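Local coordinates for penicillin-binding protein (PDB 3TG9), which probably reacts with beta-lactam antibiotics through an active-site serine, as a penicillin-binding protein of the serine beta-lactamase family, at residues D82-P87 and G161-S166; G102-F107 and P135-A140; S189-F194 and G228-T233; K200-Y205 and C313-S318. All blocks are in the same frame, centred on the assembly; numbering follows the deposited sequence.

Contact 1. Residues D82-P87 and G161-S166; sequences DWLDAP and GLVVES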
loop_
_atom_site.group_PDB
_atom_site.type_symbol
_atom_site.label_atom_id
_atom_site.label_comp_id
_atom_site.label_asym_id
_atom_site.label_seq_id
_atom_site.Cartn_x
_atom_site.Cartn_y
_atom_site.Cartn_z
ATOM N N ASP B 82 18.403 9.911 -30.996
ATOM C CA ASP B 82 17.363 10.215 -31.972
ATOM C C ASP B 82 15.994 10.473 -31.346
ATOM O O ASP B 82 15.223 11.286 -31.855
ATOM C CB ASP B 82 17.243 9.092 -33.002
ATOM C CG ASP B 82 18.075 9.346 -34.246
ATOM O OD1 ASP B 82 19.133 10.005 -34.138
ATOM O OD2 ASP B 82 17.663 8.878 -35.333
ATOM N N TRP B 83 15.691 9.784 -30.247
ATOM C CA TRP B 83 14.337 9.806 -29.695
ATOM C C TRP B 83 14.217 10.336 -28.265
ATOM O O TRP B 83 13.140 10.767 -27.857
ATOM C CB TRP B 83 13.707 8.417 -29.786
ATOM C CG TRP B 83 13.413 7.987 -31.184
ATOM C CD1 TRP B 83 14.212 7.231 -31.998
ATOM C CD2 TRP B 83 12.236 8.288 -31.942
ATOM N NE1 TRP B 83 13.600 7.040 -33.215
ATOM C CE2 TRP B 83 12.386 7.677 -33.207
ATOM C CE3 TRP B 83 11.068 9.013 -31.676
ATOM C CZ2 TRP B 83 11.413 7.770 -34.204
ATOM C CZ3 TRP B 83 10.098 9.099 -32.667
ATOM C CH2 TRP B 83 10.280 8.485 -33.916
ATOM N N LEU B 84 15.311 10.298 -27.507
ATOM C CA LEU B 84 15.297 10.802 -26.135
ATOM C C LEU B 84 16.269 11.969 -25.958
ATOM O O LEU B 84 17.314 12.023 -26.611
ATOM C CB LEU B 84 15.637 9.686 -25.140
ATOM C CG LEU B 84 14.892 8.353 -25.268
ATOM C CD1 LEU B 84 15.206 7.451 -24.084
ATOM C CD2 LEU B 84 13.399 8.578 -25.384
ATOM N N ASP B 85 15.919 12.898 -25.072
ATOM C CA ASP B 85 16.780 14.040 -24.770
ATOM C C ASP B 85 17.976 13.604 -23.940
ATOM O O ASP B 85 19.121 13.889 -24.287
ATOM C CB ASP B 85 16.008 15.125 -24.011
ATOM C CG ASP B 85 14.958 15.806 -24.866
ATOM O OD1 ASP B 85 15.166 15.915 -26.095
ATOM O OD2 ASP B 85 13.923 16.239 -24.306
ATOM N N ALA B 86 17.703 12.924 -22.832
ATOM C CA ALA B 86 18.767 12.433 -21.966
ATOM C C ALA B 86 19.799 11.690 -22.805
ATOM O O ALA B 86 19.499 10.652 -23.389
ATOM C CB ALA B 86 18.203 11.530 -20.886
ATOM N N PRO B 87 21.017 12.241 -22.885
ATOM C CA PRO B 87 22.084 11.709 -23.735
ATOM C C PRO B 87 22.751 10.484 -23.135
ATOM O O PRO B 87 23.096 10.485 -21.951
ATOM C CB PRO B 87 23.101 12.858 -23.758
ATOM C CG PRO B 87 22.901 13.517 -22.454
ATOM C CD PRO B 87 21.403 13.535 -22.300
ATOM N N GLY B 161 11.392 1.839 -22.851
ATOM C CA GLY B 161 10.011 2.231 -22.626
ATOM C C GLY B 161 9.755 3.664 -23.050
ATOM O O GLY B 161 8.730 3.981 -23.657
ATOM N N LEU B 162 10.703 4.537 -22.725
ATOM C CA LEU B 162 10.628 5.935 -23.124
ATOM C C LEU B 162 10.682 6.087 -24.645
ATOM O O LEU B 162 10.082 7.001 -25.207
ATOM C CB LEU B 162 11.738 6.737 -22.444
ATOM C CG LEU B 162 11.459 6.901 -20.948
ATOM C CD1 LEU B 162 12.619 7.549 -20.209
ATOM C CD2 LEU B 162 10.180 7.701 -20.753
ATOM N N VAL B 163 11.392 5.188 -25.315
ATOM C CA VAL B 163 11.421 5.209 -26.770
ATOM C C VAL B 163 10.063 4.806 -27.328
ATOM O O VAL B 163 9.546 5.444 -28.242
ATOM C CB VAL B 163 12.529 4.303 -27.336
ATOM C CG1 VAL B 163 12.373 4.153 -28.841
ATOM C CG2 VAL B 163 13.902 4.872 -26.981
ATOM N N VAL B 164 9.473 3.758 -26.763
ATOM C CA VAL B 164 8.159 3.315 -27.204
ATOM C C VAL B 164 7.145 4.442 -27.094
ATOM O O VAL B 164 6.307 4.622 -27.978
ATOM C CB VAL B 164 7.663 2.098 -26.400
ATOM C CG1 VAL B 164 6.173 1.859 -26.655
ATOM C CG2 VAL B 164 8.472 0.858 -26.757
ATOM N N GLU B 165 7.228 5.203 -26.006
ATOM C CA GLU B 165 6.306 6.305 -25.766
ATOM C C GLU B 165 6.553 7.429 -26.755
ATOM O O GLU B 165 5.617 7.983 -27.343
ATOM C CB GLU B 165 6.460 6.834 -24.333
ATOM C CG GLU B 165 5.947 5.885 -23.266
ATOM C CD GLU B 165 5.993 6.476 -21.864
ATOM O OE1 GLU B 165 6.743 7.447 -21.631
ATOM O OE2 GLU B 165 5.274 5.953 -20.988
ATOM N N SER B 166 7.827 7.756 -26.929
ATOM C CA SER B 166 8.239 8.864 -27.781
ATOM C C SER B 166 7.897 8.607 -29.243
ATOM O O SER B 166 7.542 9.529 -29.982
ATOM C CB SER B 166 9.739 9.116 -27.621
ATOM O OG SER B 166 10.126 10.330 -28.238
#

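Contact 2. Residues G102-F107 and P135-A140; sequences GVPDYF and PLFQHA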
loop_
_atom_site.group_PDB
_atom_site.type_symbol
_atom_site.label_atom_id
_atom_site.label_comp_id
_atom_site.label_asym_id
_atom_site.label_seq_id
_atom_site.Cartn_x
_atom_site.Cartn_y
_atom_site.Cartn_z
ATOM N N GLY B 102 25.852 -0.250 -21.766
ATOM C CA GLY B 102 26.771 0.406 -20.857
ATOM C C GLY B 102 26.189 1.527 -20.009
ATOM O O GLY B 102 26.898 2.098 -19.184
ATOM N N VAL B 103 24.913 1.858 -20.204
ATOM C CA VAL B 103 24.278 2.916 -19.412
ATOM C C VAL B 103 24.349 2.622 -17.914
ATOM O O VAL B 103 24.448 1.461 -17.511
ATOM C CB VAL B 103 22.796 3.138 -19.809
ATOM C CG1 VAL B 103 22.696 3.575 -21.254
ATOM C CG2 VAL B 103 21.970 1.879 -19.565
ATOM N N PRO B 104 24.309 3.675 -17.080
ATOM C CA PRO B 104 24.225 3.448 -15.634
ATOM C C PRO B 104 22.835 2.924 -15.291
ATOM O O PRO B 104 21.872 3.242 -15.989
ATOM C CB PRO B 104 24.413 4.844 -15.050
ATOM C CG PRO B 104 23.921 5.769 -16.114
ATOM C CD PRO B 104 24.221 5.103 -17.429
ATOM N N ASP B 105 22.742 2.127 -14.234
ATOM C CA ASP B 105 21.487 1.516 -13.814
ATOM C C ASP B 105 21.049 2.195 -12.522
ATOM O O ASP B 105 21.880 2.756 -11.809
ATOM C CB ASP B 105 21.735 0.030 -13.559
ATOM C CG ASP B 105 20.470 -0.809 -13.640
ATOM O OD1 ASP B 105 19.354 -0.248 -13.543
ATOM O OD2 ASP B 105 20.615 -2.042 -13.803
ATOM N N TYR B 106 19.757 2.163 -12.211
ATOM C CA TYR B 106 19.320 2.632 -10.899
ATOM C C TYR B 106 19.305 1.469 -9.908
ATOM O O TYR B 106 19.181 1.665 -8.701
ATOM C CB TYR B 106 17.956 3.323 -10.976
ATOM C CG TYR B 106 16.783 2.404 -11.261
ATOM C CD1 TYR B 106 15.963 1.951 -10.233
ATOM C CD2 TYR B 106 16.487 2.005 -12.556
ATOM C CE1 TYR B 106 14.881 1.118 -10.482
ATOM C CE2 TYR B 106 15.406 1.171 -12.817
ATOM C CZ TYR B 106 14.611 0.730 -11.777
ATOM O OH TYR B 106 13.543 -0.099 -12.037
ATOM N N PHE B 107 19.455 0.257 -10.437
ATOM C CA PHE B 107 19.442 -0.962 -9.631
ATOM C C PHE B 107 20.290 -2.032 -10.314
ATOM O O PHE B 107 19.789 -2.839 -11.109
ATOM C CB PHE B 107 17.999 -1.462 -9.417
ATOM C CG PHE B 107 17.887 -2.609 -8.443
ATOM C CD1 PHE B 107 18.274 -2.455 -7.123
ATOM C CD2 PHE B 107 17.381 -3.838 -8.843
ATOM C CE1 PHE B 107 18.177 -3.508 -6.224
ATOM C CE2 PHE B 107 17.281 -4.895 -7.946
ATOM C CZ PHE B 107 17.679 -4.725 -6.637
ATOM N N PRO B 135 15.685 10.585 -13.306
ATOM C CA PRO B 135 16.593 11.227 -12.352
ATOM C C PRO B 135 17.416 10.213 -11.569
ATOM O O PRO B 135 18.503 10.553 -11.102
ATOM C CB PRO B 135 15.643 11.958 -11.400
ATOM C CG PRO B 135 14.409 12.178 -12.187
ATOM C CD PRO B 135 14.282 10.968 -13.069
ATOM N N LEU B 136 16.909 8.989 -11.436
ATOM C CA LEU B 136 17.562 7.956 -10.626
ATOM C C LEU B 136 18.852 7.409 -11.234
ATOM O O LEU B 136 19.578 6.656 -10.577
ATOM C CB LEU B 136 16.601 6.788 -10.360
ATOM C CG LEU B 136 15.278 7.103 -9.657
ATOM C CD1 LEU B 136 14.469 5.833 -9.442
ATOM C CD2 LEU B 136 15.529 7.820 -8.331
ATOM N N PHE B 137 19.143 7.771 -12.480
ATOM C CA PHE B 137 20.327 7.220 -13.141
ATOM C C PHE B 137 20.899 8.078 -14.271
ATOM O O PHE B 137 22.069 7.924 -14.634
ATOM C CB PHE B 137 20.025 5.812 -13.661
ATOM C CG PHE B 137 19.033 5.774 -14.796
ATOM C CD1 PHE B 137 19.467 5.753 -16.117
ATOM C CD2 PHE B 137 17.667 5.733 -14.544
ATOM C CE1 PHE B 137 18.551 5.707 -17.170
ATOM C CE2 PHE B 137 16.745 5.683 -15.592
ATOM C CZ PHE B 137 17.186 5.671 -16.902
ATOM N N GLN B 138 20.080 8.974 -14.820
ATOM C CA GLN B 138 20.429 9.684 -16.050
ATOM C C GLN B 138 21.699 10.518 -15.934
ATOM O O GLN B 138 22.351 10.786 -16.934
ATOM C CB GLN B 138 19.269 10.562 -16.529
ATOM C CG GLN B 138 19.175 11.906 -15.827
ATOM C CD GLN B 138 17.939 12.685 -16.225
ATOM O OE1 GLN B 138 17.159 13.107 -15.372
ATOM N NE2 GLN B 138 17.749 12.875 -17.525
ATOM N N HIS B 139 22.049 10.925 -14.717
ATOM C CA HIS B 139 23.219 11.782 -14.499
ATOM C C HIS B 139 24.459 10.996 -14.102
ATOM O O HIS B 139 25.534 11.574 -13.900
ATOM C CB HIS B 139 22.931 12.830 -13.426
ATOM C CG HIS B 139 21.841 13.788 -13.791
ATOM N ND1 HIS B 139 21.876 14.552 -14.938
ATOM C CD2 HIS B 139 20.693 14.117 -13.152
ATOM C CE1 HIS B 139 20.790 15.303 -14.996
ATOM N NE2 HIS B 139 20.055 15.059 -13.926
ATOM N N ALA B 140 24.315 9.682 -13.975
ATOM C CA ALA B 140 25.441 8.846 -13.589
ATOM C C ALA B 140 26.282 8.498 -14.819
ATOM O O ALA B 140 25.775 8.495 -15.943
ATOM C CB ALA B 140 24.955 7.586 -12.877
#

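Contact 3. Residues S189-F194 and G228-T233; sequences SGYFAF and GGAYVT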
loop_
_atom_site.group_PDB
_atom_site.type_symbol
_atom_site.label_atom_id
_atom_site.label_comp_id
_atom_site.label_asym_id
_atom_site.label_seq_id
_atom_site.Cartn_x
_atom_site.Cartn_y
_atom_site.Cartn_z
ATOM N N SER B 189 -4.873 -9.241 -18.201
ATOM C CA SER B 189 -3.532 -8.757 -17.893
ATOM C C SER B 189 -3.463 -7.246 -17.971
ATOM O O SER B 189 -4.238 -6.622 -18.696
ATOM C CB SER B 189 -2.504 -9.350 -18.871
ATOM O OG SER B 189 -2.327 -10.733 -18.640
ATOM N N GLY B 190 -2.520 -6.658 -17.237
ATOM C CA GLY B 190 -2.376 -5.212 -17.225
ATOM C C GLY B 190 -1.294 -4.687 -16.294
ATOM O O GLY B 190 -0.694 -5.421 -15.494
ATOM N N TYR B 191 -1.036 -3.393 -16.414
ATOM C CA TYR B 191 -0.102 -2.725 -15.532
ATOM C C TYR B 191 -0.916 -2.089 -14.421
ATOM O O TYR B 191 -1.269 -0.911 -14.484
ATOM C CB TYR B 191 0.721 -1.704 -16.316
ATOM C CG TYR B 191 1.630 -2.371 -17.324
ATOM C CD1 TYR B 191 2.981 -2.517 -17.067
ATOM C CD2 TYR B 191 1.129 -2.883 -18.519
ATOM C CE1 TYR B 191 3.820 -3.134 -17.968
ATOM C CE2 TYR B 191 1.974 -3.508 -19.435
ATOM C CZ TYR B 191 3.319 -3.627 -19.147
ATOM O OH TYR B 191 4.181 -4.251 -20.020
ATOM N N PHE B 192 -1.258 -2.905 -13.428
ATOM C CA PHE B 192 -2.099 -2.465 -12.326
ATOM C C PHE B 192 -1.258 -1.703 -11.313
ATOM O O PHE B 192 -0.070 -1.995 -11.137
ATOM C CB PHE B 192 -2.772 -3.653 -11.627
ATOM C CG PHE B 192 -3.522 -4.564 -12.552
ATOM C CD1 PHE B 192 -4.178 -4.058 -13.660
ATOM C CD2 PHE B 192 -3.585 -5.927 -12.299
ATOM C CE1 PHE B 192 -4.872 -4.896 -14.512
ATOM C CE2 PHE B 192 -4.274 -6.773 -13.149
ATOM C CZ PHE B 192 -4.918 -6.261 -14.254
ATOM N N ALA B 193 -1.885 -0.734 -10.654
ATOM C CA ALA B 193 -1.238 0.042 -9.606
ATOM C C ALA B 193 -1.757 -0.447 -8.268
ATOM O O ALA B 193 -2.906 -0.860 -8.167
ATOM C CB ALA B 193 -1.529 1.523 -9.780
ATOM N N PHE B 194 -0.905 -0.399 -7.246
ATOM C CA PHE B 194 -1.239 -0.952 -5.941
ATOM C C PHE B 194 -2.475 -0.292 -5.335
ATOM O O PHE B 194 -3.225 -0.931 -4.596
ATOM C CB PHE B 194 -0.062 -0.788 -4.969
ATOM C CG PHE B 194 1.082 -1.737 -5.210
ATOM C CD1 PHE B 194 0.868 -3.113 -5.266
ATOM C CD2 PHE B 194 2.380 -1.257 -5.351
ATOM C CE1 PHE B 194 1.921 -3.983 -5.480
ATOM C CE2 PHE B 194 3.436 -2.120 -5.556
ATOM C CZ PHE B 194 3.212 -3.487 -5.624
ATOM N N GLY B 228 9.767 -3.974 -15.530
ATOM C CA GLY B 228 9.153 -5.008 -14.724
ATOM C C GLY B 228 7.840 -4.614 -14.084
ATOM O O GLY B 228 7.408 -3.464 -14.160
ATOM N N GLY B 229 7.184 -5.589 -13.467
ATOM C CA GLY B 229 6.052 -5.300 -12.612
ATOM C C GLY B 229 4.665 -5.452 -13.213
ATOM O O GLY B 229 3.685 -5.117 -12.544
ATOM N N ALA B 230 4.563 -5.936 -14.450
ATOM C CA ALA B 230 3.244 -6.158 -15.049
ATOM C C ALA B 230 2.548 -7.356 -14.406
ATOM O O ALA B 230 3.192 -8.179 -13.748
ATOM C CB ALA B 230 3.351 -6.350 -16.547
ATOM N N TYR B 231 1.230 -7.440 -14.588
ATOM C CA TYR B 231 0.429 -8.524 -14.024
ATOM C C TYR B 231 -0.161 -9.385 -15.133
ATOM O O TYR B 231 -0.596 -8.864 -16.153
ATOM C CB TYR B 231 -0.722 -7.974 -13.183
ATOM C CG TYR B 231 -0.331 -7.331 -11.853
ATOM C CD1 TYR B 231 -0.465 -8.031 -10.656
ATOM C CD2 TYR B 231 0.142 -6.025 -11.793
ATOM C CE1 TYR B 231 -0.124 -7.459 -9.435
ATOM C CE2 TYR B 231 0.487 -5.431 -10.557
ATOM C CZ TYR B 231 0.345 -6.158 -9.389
ATOM O OH TYR B 231 0.665 -5.600 -8.168
ATOM N N VAL B 232 -0.175 -10.697 -14.933
ATOM C CA VAL B 232 -0.866 -11.597 -15.842
ATOM C C VAL B 232 -1.403 -12.761 -15.036
ATOM O O VAL B 232 -1.034 -12.936 -13.874
ATOM C CB VAL B 232 0.080 -12.177 -16.922
ATOM C CG1 VAL B 232 0.714 -11.066 -17.748
ATOM C CG2 VAL B 232 1.139 -13.050 -16.278
ATOM N N THR B 233 -2.280 -13.543 -15.663
ATOM C CA THR B 233 -2.651 -14.862 -15.166
ATOM C C THR B 233 -1.765 -15.869 -15.894
ATOM O O THR B 233 -1.237 -15.563 -16.964
ATOM C CB THR B 233 -4.107 -15.197 -15.514
ATOM O OG1 THR B 233 -4.265 -15.171 -16.937
ATOM C CG2 THR B 233 -5.071 -14.192 -14.878
HETATM O O HOH W 1 1.832 -3.230 -12.953
HETATM O O HOH W 2 1.551 -2.898 -8.794
#

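Contact 4. Residues K200-Y205 and C313-S318; sequences KTALGY and CANQSS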
loop_
_atom_site.group_PDB
_atom_site.type_symbol
_atom_site.label_atom_id
_atom_site.label_comp_id
_atom_site.label_asym_id
_atom_site.label_seq_id
_atom_site.Cartn_x
_atom_site.Cartn_y
_atom_site.Cartn_z
ATOM N N LYS B 200 -9.369 -10.235 -8.161
ATOM C CA LYS B 200 -8.639 -11.401 -8.641
ATOM C C LYS B 200 -7.186 -11.053 -8.954
ATOM O O LYS B 200 -6.656 -11.373 -10.024
ATOM C CB LYS B 200 -9.361 -12.033 -9.834
ATOM C CG LYS B 200 -10.684 -12.711 -9.426
ATOM C CD LYS B 200 -11.296 -13.585 -10.524
ATOM C CE LYS B 200 -12.425 -12.868 -11.277
ATOM N NZ LYS B 200 -11.936 -11.941 -12.343
ATOM N N THR B 201 -6.562 -10.394 -7.985
ATOM C CA THR B 201 -5.168 -10.003 -8.054
ATOM C C THR B 201 -4.516 -10.395 -6.743
ATOM O O THR B 201 -5.045 -10.121 -5.676
ATOM C CB THR B 201 -5.003 -8.492 -8.242
ATOM O OG1 THR B 201 -5.814 -8.054 -9.338
ATOM C CG2 THR B 201 -3.551 -8.154 -8.530
ATOM N N ALA B 202 -3.375 -11.059 -6.818
ATOM C CA ALA B 202 -2.717 -11.518 -5.612
ATOM C C ALA B 202 -1.855 -10.399 -5.032
ATOM O O ALA B 202 -1.275 -9.604 -5.782
ATOM C CB ALA B 202 -1.872 -12.766 -5.912
ATOM N N LEU B 203 -1.805 -10.330 -3.703
ATOM C CA LEU B 203 -0.882 -9.454 -2.998
ATOM C C LEU B 203 0.458 -10.175 -2.893
ATOM O O LEU B 203 0.503 -11.411 -2.850
ATOM C CB LEU B 203 -1.412 -9.080 -1.600
ATOM C CG LEU B 203 -2.466 -7.960 -1.533
ATOM C CD1 LEU B 203 -3.638 -8.285 -2.420
ATOM C CD2 LEU B 203 -2.953 -7.698 -0.110
ATOM N N GLY B 204 1.542 -9.403 -2.862
ATOM C CA GLY B 204 2.877 -9.962 -2.803
ATOM C C GLY B 204 3.391 -9.992 -1.385
ATOM O O GLY B 204 3.451 -8.960 -0.724
ATOM N N TYR B 205 3.739 -11.177 -0.901
ATOM C CA TYR B 205 4.129 -11.316 0.493
ATOM C C TYR B 205 5.637 -11.449 0.677
ATOM O O TYR B 205 6.316 -12.225 -0.025
ATOM C CB TYR B 205 3.360 -12.463 1.156
ATOM C CG TYR B 205 1.876 -12.170 1.235
ATOM C CD1 TYR B 205 1.338 -11.508 2.335
ATOM C CD2 TYR B 205 1.025 -12.510 0.193
ATOM C CE1 TYR B 205 -0.017 -11.217 2.408
ATOM C CE2 TYR B 205 -0.332 -12.218 0.251
ATOM C CZ TYR B 205 -0.846 -11.568 1.366
ATOM O OH TYR B 205 -2.188 -11.274 1.429
ATOM N N CYS B 313 3.781 -18.644 -11.774
ATOM C CA CYS B 313 3.553 -17.367 -11.103
ATOM C C CYS B 313 3.481 -17.601 -9.598
ATOM O O CYS B 313 2.862 -18.559 -9.149
ATOM C CB CYS B 313 2.259 -16.724 -11.595
ATOM S SG CYS B 313 2.249 -16.219 -13.326
ATOM N N ALA B 314 4.131 -16.748 -8.817
ATOM C CA ALA B 314 4.047 -16.864 -7.363
ATOM C C ALA B 314 3.986 -15.503 -6.677
ATOM O O ALA B 314 4.693 -14.574 -7.077
ATOM C CB ALA B 314 5.205 -17.670 -6.825
ATOM N N ASN B 315 3.141 -15.398 -5.647
ATOM C CA ASN B 315 3.076 -14.188 -4.825
ATOM C C ASN B 315 3.889 -14.335 -3.545
ATOM O O ASN B 315 3.468 -13.913 -2.477
ATOM C CB ASN B 315 1.623 -13.729 -4.555
ATOM C CG ASN B 315 0.851 -14.661 -3.611
ATOM O OD1 ASN B 315 0.955 -15.892 -3.700
ATOM N ND2 ASN B 315 0.047 -14.066 -2.710
ATOM N N GLN B 316 5.049 -14.970 -3.678
ATOM C CA GLN B 316 6.063 -15.004 -2.628
ATOM C C GLN B 316 7.424 -14.763 -3.274
ATOM O O GLN B 316 7.547 -14.747 -4.503
ATOM C CB GLN B 316 6.061 -16.344 -1.900
ATOM C CG GLN B 316 6.468 -17.509 -2.781
ATOM C CD GLN B 316 6.406 -18.842 -2.053
ATOM O OE1 GLN B 316 5.330 -19.406 -1.852
ATOM N NE2 GLN B 316 7.571 -19.362 -1.670
ATOM N N SER B 317 8.444 -14.578 -2.448
ATOM C CA SER B 317 9.742 -14.109 -2.929
ATOM C C SER B 317 10.588 -15.127 -3.725
ATOM O O SER B 317 11.315 -14.741 -4.635
ATOM C CB SER B 317 10.541 -13.507 -1.770
ATOM O OG SER B 317 9.948 -12.291 -1.332
ATOM N N SER B 318 10.498 -16.414 -3.395
ATOM C CA SER B 318 11.252 -17.426 -4.128
ATOM C C SER B 318 10.503 -18.749 -4.242
ATOM O O SER B 318 9.532 -18.986 -3.529
ATOM C CB SER B 318 12.619 -17.653 -3.481
ATOM O OG SER B 318 12.469 -17.938 -2.104
HETATM O O HOH W 3 8.013 -14.306 0.406
#

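Contact 1. Residues D82-P87 and G161-S166
In the helical part of this beta-lactamase-family fold, Trp83 and Leu84, in the loop between helices 58-70 and 93-98, lean on one flank of helix 155-168. The junction has one polar tie: the hydroxyl Ser166 OG donates to the backbone oxygen Trp83 O over 3.1 Å, reaching it at a C=O...donor angle of 140° and tilted from the carbonyl plane. Ser166 OG stands anti to its own backbone N (chi1 -169°), a setting that turns it to the loop and also brings it in plane to the edge of the indole, 3.8 Å from Trp83 CE3. Trp83 CZ3 also comes within 3.7 Å of Ser166 O, which lies oblique to the ring.

Beside this tie the packing is apolar. The isobutyl group of Leu84 crosses both Leu162 and Val163 at about a right angle, and its two methyls straddle one carbon: CD2 lies 3.8 Å and CD1 3.9 Å from Leu162 CB. Leu84 CG meets Val163 CG2 at 4.0 Å, while Leu84 CD2 also rests against the helix backbone, 3.7 Å from Leu162 O. Trp83 additionally packs on Leu74, Thr78 and Val167, and Leu84 on Leu159 one turn earlier in the helix. Val163 also touches Ile65, so helix 155-168 contacts both this surface loop and helix 58-70.

Contact 2. Residues G102-F107 and P135-A140
Pro104 and Tyr106 lean on Phe137 and its neighbours, joining two pieces of the long connection between helices 93-98 and 155-168. The ring of Pro104 can be followed atom by atom. Its CB meets the methyl Ala140 CB at 3.5 Å. The next carbon, Pro104 CG, faces two backbone oxygens, 3.2 Å from Phe137 O and 3.3 Å from Ala140 O, and CD closes the ring on the Ala140 O side at a longer range. Phe137 O is already engaged, because residues Phe137 to Ala140 form a type I beta turn in which Ala140 N donates to it. The proline thus packs on the turn through carbon alone, and the ties across the contact are van der Waals.

Phe137 has its CG between the backbone N and the carbonyl carbon (chi1 68°), which brings the ring alongside the 102-107 backbone, with CD1 3.5 Å from Pro104 O. Its CB sits 3.9 Å from Tyr106 N, and the ring goes on to Ala155 and Leu159 of helix 155-168. Tyr106 touches through its root: CB is 3.8 Å from Leu136 CB, after which the side chain leads away to a hydrogen bond between its OH and Asp227 OD2. Between these apolar residues Asp105 turns away from 135-140 and makes an Asx turn: its OD1 accepts from Phe107 N at 3.1 Å, met from above the carboxylate plane. The same OD1 takes Ala155 N, while OD2 takes Asn154 N.

Contact 3. Residues S189-F194 and G228-T233
Gly190 and Tyr231 exchange two backbone hydrogen bonds, an antiparallel hydrogen-bonded pair forming a single bridge. Gly190 N donates to Tyr231 O over 3.1 Å, and Tyr231 N returns to Gly190 O over 2.9 Å. Strand 231-232 thereby holds the 189-194 loop on one side while pairing with strand 51-52 on the other, through Ala230 with Ile53 and Val232 with Phe51. Tyr191 N is taken by Glu177 OE2.

Beyond the bridge, waters take over. Phe192 O accepts from two of them: water 1, which also donates to Gly229 O at 2.7 Å, and water 2, which lies 2.9 Å from Tyr231 OH in a hydrogen bond. Water 2 sits in the plane of the Tyr231 ring and over the centre of one face of Phe194, whose CE1 touches Tyr231 OH; Phe194 also packs on Tyr218 of the second subunit. The far end of the contact is settled by Asp236: its OD2 bonds Ser189 OG and its N is capped by Thr233 OG1, at the start of helix 234-245.

Aromatic side chains pack around these polar groups. The Phe192 and Tyr231 rings are roughly parallel (planes at 29°) but so displaced, centroids 5.2 Å apart, that they hardly overlap; Phe192 CD2 meets Tyr231 CG at 3.6 Å. Ala230 CB makes a CH-pi contact over one face of Tyr191, 3.9 Å from the ring centroid. Direct bonds and bridging waters thus provide the carbonyls of this largely buried contact with donors, which probably lowers the cost of placing so much backbone among aromatic side chains.

Contact 4. Residues K200-Y205 and C313-S318
The Tyr205 ring and the Asn315 amide run alongside one another in the same direction, nearly perpendicular in plane (82°). The ring offers its edge: Asn315 ND2 is 3.4 Å from Tyr205 CD2, and Asn315 O also lies in the ring plane at that rim. The ring also meets Trp213 edge-to-face, and the hydroxyl bonds Arg39 N.

With CG held between backbone N and carbonyl carbon (chi1 70°), Asn315 turns its amide to the 200-205 chain just where strand 308-314 ends. ND2 donates to Leu203 O over 2.7 Å, nearly along the C=O axis and with the acceptor in the amide plane. Two residues on, the backbone answers: Tyr205 N donates to Asn315 O over 3.2 Å, from above the carbonyl plane. Ala202 CB packs on Asn315 CB at 3.9 Å, and water 3 joins the ends, donating to Tyr205 O and accepting from Ser317 N at 2.9 Å.

ND2 also serves Phe36 O, and OD1 is bonded to Ser17 OG and Asn45 ND2. With four hydrogen bonds on one buried amide, both the rotation and the N/O sense of Asn315 are fixed, and one side chain joins several separate loops beside the large sheet.

Contacts 1 and 2 belong to the helical part of the fold; contact 1 includes part of helix 155-168 and contact 2 packs on it. Their centres are 15 Å apart, contact 2 is nested within the loop that contact 1 closes, and they touch where Ala86 CB packs on Gln138 NE2. Contacts 3 and 4 follow in the chain, with alternating segments and centres 12 Å apart; Thr201 of contact 4 packs on Tyr231 of contact 3, and strand 51-52 borders both. Contact 4 adjoins the antiparallel sheet, about 32 Å between centres from contact 1. The four thus run from helical region to sheet; the SxxK-like Ser55 and Lys58, probably the catalytic pair, follow strand 51-52 in the chain.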